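LacI family sugar-binding transcriptional regulator (Enterococcus faecalis V583, PDB 4RK0) probably acts as a DNA-binding transcriptional regulator that responds to a sugar effector, and binds ribose in the cleft of its periplasmic-binding-protein-like core. Local coordinates at residues I10-P15 against F38-C43; T180-I185 against Y208-Y213; T228-V233 against Q263-F268. All blocks are in the same frame, centred on the assembly; numbering follows the deposited sequence.

Contact 1: residues I10-P15 against F38-C43. Unlike the reference sequence in segment 38-43: Ile-41 (reference Met).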
loop_
_atom_site.group_PDB
_atom_site.type_symbol
_atom_site.label_atom_id
_atom_site.label_comp_id
_atom_site.label_asym_id
_atom_site.label_seq_id
_atom_site.Cartn_x
_atom_site.Cartn_y
_atom_site.Cartn_z
ATOM N N ILE A 10 -7.356 -15.568 12.613
ATOM C CA ILE A 10 -7.643 -14.241 13.143
ATOM C C ILE A 10 -8.251 -13.314 12.078
ATOM O O ILE A 10 -7.643 -13.101 11.036
ATOM C CB ILE A 10 -6.371 -13.542 13.614
ATOM C CG1 ILE A 10 -5.649 -14.401 14.655
ATOM C CG2 ILE A 10 -6.692 -12.145 14.144
ATOM C CD1 ILE A 10 -6.333 -14.456 16.003
ATOM N N GLY A 11 -9.419 -12.729 12.344
ATOM C CA GLY A 11 -10.028 -11.773 11.388
ATOM C C GLY A 11 -9.536 -10.358 11.599
ATOM O O GLY A 11 -9.478 -9.909 12.712
ATOM N N VAL A 12 -9.133 -9.668 10.526
ATOM C CA VAL A 12 -8.586 -8.337 10.653
ATOM C C VAL A 12 -9.398 -7.395 9.791
ATOM O O VAL A 12 -9.484 -7.605 8.592
ATOM C CB VAL A 12 -7.136 -8.291 10.158
ATOM C CG1 VAL A 12 -6.625 -6.850 10.251
ATOM C CG2 VAL A 12 -6.281 -9.249 10.993
ATOM N N ILE A 13 -10.022 -6.414 10.437
ATOM C CA ILE A 13 -10.930 -5.493 9.802
ATOM C C ILE A 13 -10.294 -4.112 9.804
ATOM O O ILE A 13 -10.151 -3.474 10.843
ATOM C CB ILE A 13 -12.283 -5.386 10.570
ATOM C CG1 ILE A 13 -12.830 -6.758 10.964
ATOM C CG2 ILE A 13 -13.274 -4.552 9.776
ATOM C CD1 ILE A 13 -13.075 -7.713 9.837
ATOM N N VAL A 14 -9.906 -3.637 8.622
ATOM C CA VAL A 14 -9.321 -2.302 8.512
ATOM C C VAL A 14 -10.106 -1.476 7.481
ATOM O O VAL A 14 -10.815 -2.051 6.669
ATOM C CB VAL A 14 -7.845 -2.378 8.082
ATOM C CG1 VAL A 14 -7.042 -3.078 9.161
ATOM C CG2 VAL A 14 -7.720 -3.113 6.779
ATOM N N PRO A 15 -9.957 -0.152 7.516
ATOM C CA PRO A 15 -10.654 0.721 6.591
ATOM C C PRO A 15 -10.288 0.478 5.145
ATOM O O PRO A 15 -11.167 0.533 4.301
ATOM C CB PRO A 15 -10.234 2.122 7.045
ATOM C CG PRO A 15 -9.932 1.971 8.497
ATOM C CD PRO A 15 -9.305 0.605 8.599
ATOM N N PHE A 38 -0.902 -18.845 13.017
ATOM C CA PHE A 38 -2.234 -18.254 12.798
ATOM C C PHE A 38 -2.348 -17.689 11.396
ATOM O O PHE A 38 -1.374 -17.140 10.858
ATOM C CB PHE A 38 -2.520 -17.171 13.826
ATOM C CG PHE A 38 -2.954 -17.716 15.156
ATOM C CD1 PHE A 38 -2.021 -18.282 16.017
ATOM C CD2 PHE A 38 -4.309 -17.686 15.544
ATOM C CE1 PHE A 38 -2.408 -18.794 17.245
ATOM C CE2 PHE A 38 -4.701 -18.197 16.776
ATOM C CZ PHE A 38 -3.746 -18.747 17.628
ATOM N N ILE A 39 -3.529 -17.837 10.799
ATOM C CA ILE A 39 -3.785 -17.269 9.486
ATOM C C ILE A 39 -4.660 -15.999 9.601
ATOM O O ILE A 39 -5.518 -15.894 10.473
ATOM C CB ILE A 39 -4.380 -18.302 8.496
ATOM C CG1 ILE A 39 -5.733 -18.814 8.960
ATOM C CG2 ILE A 39 -3.431 -19.480 8.315
ATOM C CD1 ILE A 39 -6.407 -19.733 7.961
ATOM N N LEU A 40 -4.398 -15.032 8.724
ATOM C CA LEU A 40 -5.022 -13.718 8.778
ATOM C C LEU A 40 -6.151 -13.688 7.771
ATOM O O LEU A 40 -5.930 -13.894 6.583
ATOM C CB LEU A 40 -3.986 -12.628 8.448
ATOM C CG LEU A 40 -4.382 -11.141 8.659
ATOM C CD1 LEU A 40 -3.150 -10.281 8.872
ATOM C CD2 LEU A 40 -5.219 -10.601 7.509
ATOM N N ILE A 41 -7.360 -13.492 8.268
ATOM C CA ILE A 41 -8.539 -13.287 7.418
ATOM C C ILE A 41 -8.653 -11.792 7.171
ATOM O O ILE A 41 -8.807 -11.032 8.103
ATOM C CB ILE A 41 -9.828 -13.766 8.138
ATOM C CG1 ILE A 41 -9.736 -15.246 8.510
ATOM C CG2 ILE A 41 -11.064 -13.470 7.294
ATOM C CD1 ILE A 41 -9.367 -16.173 7.381
ATOM N N LEU A 42 -8.569 -11.372 5.914
ATOM C CA LEU A 42 -8.489 -9.956 5.641
ATOM C C LEU A 42 -9.835 -9.410 5.223
ATOM O O LEU A 42 -10.443 -9.894 4.271
ATOM C CB LEU A 42 -7.473 -9.678 4.543
ATOM C CG LEU A 42 -7.356 -8.190 4.216
ATOM C CD1 LEU A 42 -6.678 -7.420 5.322
ATOM C CD2 LEU A 42 -6.614 -8.050 2.903
ATOM N N CYS A 43 -10.238 -8.348 5.896
ATOM C CA CYS A 43 -11.461 -7.652 5.573
ATOM C C CYS A 43 -11.210 -6.146 5.563
ATOM O O CYS A 43 -11.212 -5.487 6.589
ATOM C CB CYS A 43 -12.516 -7.970 6.610
ATOM S SG CYS A 43 -14.127 -7.127 6.339
#

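Contact 2: residues T180-I185 against Y208-Y213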
loop_
_atom_site.group_PDB
_atom_site.type_symbol
_atom_site.label_atom_id
_atom_site.label_comp_id
_atom_site.label_asym_id
_atom_site.label_seq_id
_atom_site.Cartn_x
_atom_site.Cartn_y
_atom_site.Cartn_z
ATOM N N THR A 180 -0.657 30.318 5.536
ATOM C CA THR A 180 0.717 30.094 5.121
ATOM C C THR A 180 1.222 28.706 5.495
ATOM O O THR A 180 2.236 28.256 4.983
ATOM C CB THR A 180 1.619 31.168 5.768
ATOM O OG1 THR A 180 1.527 31.077 7.212
ATOM C CG2 THR A 180 1.154 32.539 5.318
ATOM N N GLY A 181 0.508 28.024 6.381
ATOM C CA GLY A 181 0.928 26.735 6.925
ATOM C C GLY A 181 -0.255 25.791 6.895
ATOM O O GLY A 181 -1.359 26.190 7.166
ATOM N N ILE A 182 -0.031 24.522 6.596
ATOM C CA ILE A 182 -1.140 23.600 6.473
ATOM C C ILE A 182 -0.806 22.370 7.272
ATOM O O ILE A 182 0.284 21.822 7.116
ATOM C CB ILE A 182 -1.411 23.188 5.005
ATOM C CG1 ILE A 182 -1.608 24.401 4.116
ATOM C CG2 ILE A 182 -2.592 22.231 4.895
ATOM C CD1 ILE A 182 -1.338 24.102 2.644
ATOM N N PHE A 183 -1.716 21.972 8.173
ATOM C CA PHE A 183 -1.627 20.658 8.846
ATOM C C PHE A 183 -2.532 19.680 8.131
ATOM O O PHE A 183 -3.750 19.792 8.221
ATOM C CB PHE A 183 -1.992 20.789 10.370
ATOM C CG PHE A 183 -1.963 19.507 11.153
ATOM C CD1 PHE A 183 -1.113 18.451 10.846
ATOM C CD2 PHE A 183 -2.798 19.379 12.282
ATOM C CE1 PHE A 183 -1.118 17.292 11.605
ATOM C CE2 PHE A 183 -2.798 18.238 13.038
ATOM C CZ PHE A 183 -1.951 17.179 12.721
ATOM N N ALA A 184 -1.943 18.718 7.410
ATOM C CA ALA A 184 -2.689 17.688 6.749
ATOM C C ALA A 184 -2.860 16.545 7.727
ATOM O O ALA A 184 -1.877 16.052 8.271
ATOM C CB ALA A 184 -1.968 17.211 5.508
ATOM N N ILE A 185 -4.100 16.111 7.945
ATOM C CA ILE A 185 -4.367 15.195 9.053
ATOM C C ILE A 185 -3.882 13.786 8.775
ATOM O O ILE A 185 -3.811 12.968 9.681
ATOM C CB ILE A 185 -5.849 15.251 9.486
ATOM C CG1 ILE A 185 -5.973 15.295 10.994
ATOM C CG2 ILE A 185 -6.620 14.102 8.917
ATOM C CD1 ILE A 185 -5.645 16.630 11.567
ATOM N N TYR A 208 3.876 27.574 0.712
ATOM C CA TYR A 208 3.143 26.937 1.795
ATOM C C TYR A 208 4.011 25.950 2.518
ATOM O O TYR A 208 4.714 25.176 1.900
ATOM C CB TYR A 208 1.926 26.200 1.288
ATOM C CG TYR A 208 0.862 27.079 0.714
ATOM C CD1 TYR A 208 0.870 27.410 -0.633
ATOM C CD2 TYR A 208 -0.168 27.576 1.505
ATOM C CE1 TYR A 208 -0.108 28.229 -1.174
ATOM C CE2 TYR A 208 -1.160 28.380 0.963
ATOM C CZ TYR A 208 -1.129 28.691 -0.386
ATOM O OH TYR A 208 -2.093 29.494 -0.942
ATOM N N SER A 209 3.951 26.027 3.845
ATOM C CA SER A 209 4.573 25.076 4.739
ATOM C C SER A 209 3.515 24.047 5.002
ATOM O O SER A 209 2.361 24.402 5.300
ATOM C CB SER A 209 4.996 25.768 6.055
ATOM O OG SER A 209 6.197 26.501 5.912
ATOM N N ILE A 210 3.894 22.776 4.870
ATOM C CA ILE A 210 3.006 21.675 5.128
ATOM C C ILE A 210 3.618 20.670 6.086
ATOM O O ILE A 210 4.757 20.251 5.920
ATOM C CB ILE A 210 2.672 20.909 3.822
ATOM C CG1 ILE A 210 2.067 21.899 2.809
ATOM C CG2 ILE A 210 1.753 19.725 4.098
ATOM C CD1 ILE A 210 1.713 21.321 1.455
ATOM N N ILE A 211 2.791 20.234 7.035
ATOM C CA ILE A 211 3.119 19.123 7.927
ATOM C C ILE A 211 2.011 18.077 7.840
ATOM O O ILE A 211 0.800 18.408 7.914
ATOM C CB ILE A 211 3.305 19.563 9.413
ATOM C CG1 ILE A 211 3.639 18.358 10.308
ATOM C CG2 ILE A 211 2.069 20.267 9.948
ATOM C CD1 ILE A 211 4.313 18.764 11.610
ATOM N N GLY A 212 2.442 16.828 7.686
ATOM C CA GLY A 212 1.597 15.689 7.566
ATOM C C GLY A 212 1.379 14.912 8.850
ATOM O O GLY A 212 1.708 15.377 9.927
ATOM N N TYR A 213 0.836 13.702 8.713
ATOM C CA TYR A 213 0.697 12.793 9.813
ATOM C C TYR A 213 0.774 11.316 9.366
ATOM O O TYR A 213 0.047 10.879 8.466
ATOM C CB TYR A 213 -0.614 13.085 10.532
ATOM C CG TYR A 213 -0.622 12.711 12.003
ATOM C CD1 TYR A 213 -0.701 11.377 12.409
ATOM C CD2 TYR A 213 -0.588 13.686 12.991
ATOM C CE1 TYR A 213 -0.704 11.034 13.762
ATOM C CE2 TYR A 213 -0.646 13.338 14.343
ATOM C CZ TYR A 213 -0.685 12.003 14.711
ATOM O OH TYR A 213 -0.692 11.628 16.051
#

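Contact 3: residues T228-V233 against Q263-F268. With RIB (alpha-D-ribofuranose), chain E.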
loop_
_atom_site.group_PDB
_atom_site.type_symbol
_atom_site.label_atom_id
_atom_site.label_comp_id
_atom_site.label_asym_id
_atom_site.label_seq_id
_atom_site.Cartn_x
_atom_site.Cartn_y
_atom_site.Cartn_z
ATOM N N THR A 228 6.460 15.507 9.184
ATOM C CA THR A 228 5.286 14.749 9.575
ATOM C C THR A 228 5.372 14.271 11.024
ATOM O O THR A 228 6.399 14.407 11.667
ATOM C CB THR A 228 5.137 13.526 8.636
ATOM O OG1 THR A 228 3.854 12.970 8.831
ATOM C CG2 THR A 228 6.226 12.477 8.860
ATOM N N ILE A 229 4.266 13.767 11.535
ATOM C CA ILE A 229 4.223 13.129 12.846
ATOM C C ILE A 229 4.265 11.655 12.651
ATOM O O ILE A 229 3.410 11.115 11.960
ATOM C CB ILE A 229 2.916 13.484 13.584
ATOM C CG1 ILE A 229 2.814 14.974 13.817
ATOM C CG2 ILE A 229 2.861 12.730 14.921
ATOM C CD1 ILE A 229 4.033 15.659 14.382
ATOM N N ALA A 230 5.254 10.985 13.240
ATOM C CA ALA A 230 5.405 9.567 13.044
ATOM C C ALA A 230 4.582 8.746 14.040
ATOM O O ALA A 230 4.714 8.906 15.243
ATOM C CB ALA A 230 6.876 9.139 13.164
ATOM N N GLN A 231 3.763 7.855 13.502
ATOM C CA GLN A 231 3.120 6.788 14.277
ATOM C C GLN A 231 3.924 5.514 14.129
ATOM O O GLN A 231 4.361 5.217 13.040
ATOM C CB GLN A 231 1.721 6.467 13.741
ATOM C CG GLN A 231 0.699 7.588 13.889
ATOM C CD GLN A 231 -0.702 7.049 13.769
ATOM O OE1 GLN A 231 -1.136 6.243 14.607
ATOM N NE2 GLN A 231 -1.409 7.435 12.706
ATOM N N PRO A 232 4.067 4.733 15.216
ATOM C CA PRO A 232 4.819 3.489 15.185
ATOM C C PRO A 232 3.953 2.342 14.734
ATOM O O PRO A 232 3.580 1.488 15.540
ATOM C CB PRO A 232 5.287 3.330 16.646
ATOM C CG PRO A 232 4.224 4.012 17.455
ATOM C CD PRO A 232 3.758 5.168 16.595
ATOM N N VAL A 233 3.629 2.341 13.447
ATOM C CA VAL A 233 2.557 1.500 12.914
ATOM C C VAL A 233 2.900 0.050 12.849
ATOM O O VAL A 233 2.041 -0.791 13.133
ATOM C CB VAL A 233 1.948 1.978 11.537
ATOM C CG1 VAL A 233 2.974 2.017 10.400
ATOM C CG2 VAL A 233 0.747 1.135 11.170
ATOM N N GLN A 263 6.178 10.980 17.454
ATOM C CA GLN A 263 7.176 12.074 17.445
ATOM C C GLN A 263 7.193 12.814 16.120
ATOM O O GLN A 263 6.789 12.256 15.072
ATOM C CB GLN A 263 8.556 11.499 17.708
ATOM C CG GLN A 263 9.053 10.655 16.577
ATOM C CD GLN A 263 10.338 9.946 16.932
ATOM O OE1 GLN A 263 11.228 10.531 17.545
ATOM N NE2 GLN A 263 10.442 8.681 16.552
ATOM N N LEU A 264 7.625 14.060 16.183
ATOM C CA LEU A 264 7.833 14.903 15.014
ATOM C C LEU A 264 9.064 14.453 14.241
ATOM O O LEU A 264 10.111 14.193 14.825
ATOM C CB LEU A 264 8.036 16.334 15.448
ATOM C CG LEU A 264 8.381 17.350 14.377
ATOM C CD1 LEU A 264 7.246 17.469 13.385
ATOM C CD2 LEU A 264 8.685 18.700 15.030
ATOM N N ILE A 265 8.912 14.349 12.937
ATOM C CA ILE A 265 10.017 14.072 12.012
ATOM C C ILE A 265 10.151 15.261 11.144
ATOM O O ILE A 265 9.307 15.484 10.297
ATOM C CB ILE A 265 9.741 12.873 11.098
ATOM C CG1 ILE A 265 9.370 11.638 11.917
ATOM C CG2 ILE A 265 10.988 12.562 10.250
ATOM C CD1 ILE A 265 10.449 11.142 12.849
ATOM N N GLU A 266 11.196 16.053 11.357
ATOM C CA GLU A 266 11.378 17.258 10.593
ATOM C C GLU A 266 12.153 16.959 9.330
ATOM O O GLU A 266 13.252 16.380 9.375
ATOM C CB GLU A 266 12.082 18.319 11.435
ATOM C CG GLU A 266 12.278 19.666 10.758
ATOM C CD GLU A 266 12.621 20.774 11.750
ATOM O OE1 GLU A 266 12.762 20.469 12.955
ATOM O OE2 GLU A 266 12.743 21.949 11.331
ATOM N N ARG A 267 11.556 17.338 8.207
ATOM C CA ARG A 267 12.185 17.204 6.906
ATOM C C ARG A 267 12.252 18.563 6.249
ATOM O O ARG A 267 12.803 19.525 6.851
ATOM C CB ARG A 267 11.471 16.124 6.071
ATOM C CG ARG A 267 11.613 14.766 6.665
ATOM C CD ARG A 267 11.266 13.663 5.674
ATOM N NE ARG A 267 11.479 12.360 6.280
ATOM C CZ ARG A 267 10.531 11.621 6.879
ATOM N NH1 ARG A 267 9.288 12.080 7.000
ATOM N NH2 ARG A 267 10.838 10.434 7.389
ATOM N N PHE A 268 11.710 18.708 5.040
ATOM C CA PHE A 268 11.973 19.891 4.264
ATOM C C PHE A 268 10.741 20.589 3.757
ATOM O O PHE A 268 10.822 21.522 2.943
ATOM C CB PHE A 268 12.993 19.558 3.153
ATOM C CG PHE A 268 14.359 19.284 3.697
ATOM C CD1 PHE A 268 15.211 20.338 4.031
ATOM C CD2 PHE A 268 14.773 17.988 3.980
ATOM C CE1 PHE A 268 16.462 20.101 4.578
ATOM C CE2 PHE A 268 16.034 17.744 4.534
ATOM C CZ PHE A 268 16.876 18.803 4.829
HETATM O O5 RIB E . -3.322 7.583 7.418
HETATM C C5 RIB E . -4.479 6.801 7.669
HETATM C C4 RIB E . -5.078 7.380 8.876
HETATM O O4 RIB E . -6.364 6.809 9.232
HETATM C C3 RIB E . -3.930 7.057 9.812
HETATM O O3 RIB E . -3.496 8.351 10.233
HETATM C C2 RIB E . -4.627 6.130 10.813
HETATM O O2 RIB E . -4.344 6.490 12.143
HETATM C C1 RIB E . -6.117 6.063 10.433
HETATM O O1 RIB E . -6.967 6.336 11.533
#

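Contact 1: residues I10-P15 against F38-C43
Phe-38 opens the pairing by turning its ring toward Ile-10, whose CG1 meets Phe-38 CD2 at 3.7 Å while CD1 comes nearly as close to the same ring carbon, the aliphatic chain meeting the ring at a slant. Ile-10 can do this because its CG1 branch stands beside the backbone N and opposite the carbonyl carbon (chi1 -56°). Ile-39 takes part through its carbonyl, which receives the N-H of Ile-10 in an almost straight bond (N to O 2.8 Å, 177°). Leu-40 then sends its branched end over to Val-12: Leu-40 CG lies 3.6 Å from Val-12 CG2, and both of its methyls also close on that one branch, on the face shared with Ile-10 and Leu-42. Ile-41, which is Met in the reference sequence, works through both backbone groups, Ile-41 N to Ile-10 O and Val-12 N to Ile-41 O each spanning 2.8 Å. Its CB lies against Gly-11 CA, and the two CA atoms are 4.5 Å apart. Leu-42 pairs with Val-12. Cys-43 ends the run of parallel-strand bonds, giving its N-H to Val-12 O and taking that of Val-14 at its own O, 3.0 Å from Val-14 N. On the Gly-11 and Ile-41 face the packing is tight, with Ile-13 CD1 only 3.3 Å from Cys-43 CB. The two strands run parallel, inclined by 30°, as the ends of a right-handed beta-alpha-beta crossover through helix 20-35. That helix packs on Leu-40 and Leu-42, and helix 54-59 on Ile-13, Ile-41 and Cys-43; strand 66-69 flanks 9-14, while Leu-40 and Ile-41 pair antiparallel with a strand of the second subunit, carrying the sheet across the dimer interface.

Contact 2: residues T180-I185 against Y208-Y213
Phe-183 and Ile-211 cross on one face of the sheet, Phe-183 CD1 lying 3.8 Å from Ile-211 CG2. With CG anti to the backbone N (chi1 179°), the phenyl ring lies beside Ile-211 and Gly-212, its rim near the carbonyl oxygens of both, close to the ring plane. Farther along the same rim Phe-183 CZ meets Tyr-213 CD2 at 3.8 Å, while Phe-147 packs against the phenyl ring at a small interplanar angle. On the other face Ile-182 and Ile-210 run alongside each other; Ile-182 CD1 reaches beyond its neighbour to Tyr-208 CD2, 3.8 Å off, approaching that ring obliquely. Helix 187-199 covers this isoleucine face and links the two strands in a beta-alpha-beta unit, part of the parallel sheet of one lobe of the periplasmic-binding-protein fold. Four backbone bonds stitch the strands in parallel register: Ser-209 N to Thr-180 O (3.0 Å), Ile-182 N to Ser-209 O (2.7 Å, bent to 141°), Ile-211 N to Ile-182 O and Ala-184 N to Ile-211 O. At the start of the strands Thr-180 OG1 bonds His-125 and Ser-209 OG the backbone N of Ala-271. At the sugar end Tyr-213 CB presses on Ile-185 O at 3.3 Å; that carbonyl accepts a hydrogen bond from Arg-143, which also hydrogen-bonds the ribose and makes a cation-pi contact with the Tyr-213 ring.

Contact 3: residues T228-V233 against Q263-F268
Thr-228 and Ile-265 flank one another in the same sense, and Arg-267 comes alongside so that Thr-228 CG2 touches the edge of its guanidinium at NH1, 3.6 Å away. Ile-265 CG2 lies over one face of that planar group, above its centre. With one methyl over its face and another at its edge, the guanidinium is held by Leu-226 O at NH1 and, at NH2, by Asn-215 and a salt bridge to Glu-220. On the same side of the sheet Ala-230 CB fits against Ile-265 CG1 (3.7 Å). On the reverse face Ile-229 and Leu-264 meet at an angle through their CD1 methyls, 3.8 Å apart. Strand 228-230 is the outermost, within the chain, of the mixed sheet that also holds 9-14 and 39-44. Thr-228/Ile-265 (Ile-265 N to Thr-228 O 2.8 Å) and Ala-230/Gln-263 (Ala-230 N to Gln-263 O 2.7 Å) are antiparallel hydrogen-bonded pairs, the second with a weak return bond from Gln-263 N; Ile-229/Leu-264 between them is non-hydrogen-bonded. Pro-232 centres an inverse gamma turn and N-caps helix 233-249, whose Val-233 packs on helix 20-35, consistent with a passage between lobes as in LacI-type folds. Gln-231, just before the turn, extends beyond CG to the sugar, its NE2 giving a nearly straight bond to ribose O2 (3.1 Å, 174°). A second NE2 bond to Asp-214, which itself hydrogen-bonds the ribose, and an OE1 bond to Thr-107 hold the amide in place.

Contacts 1 and 2 are buried parallel strand pairs, each closed by one helix in a beta-alpha-beta unit, but they lie in different sheets with centres about 33 Å apart, on opposite sides of the chain's centre. Contact 3 is antiparallel and only partly buried; it shares the mixed sheet with contact 1, where 228-230 and 39-44 are the outermost strands within the chain. It touches contact 2, Tyr-213 CD2 packing on Ile-229 CB at 3.6 Å. Aliphatic packing dominates contact 1, which also meets the second subunit; contact 2 adds aromatic rings; contact 3 adds a guanidinium, and its segment 228-233 also supplies Gln-231, which hydrogen-bonds the ribose.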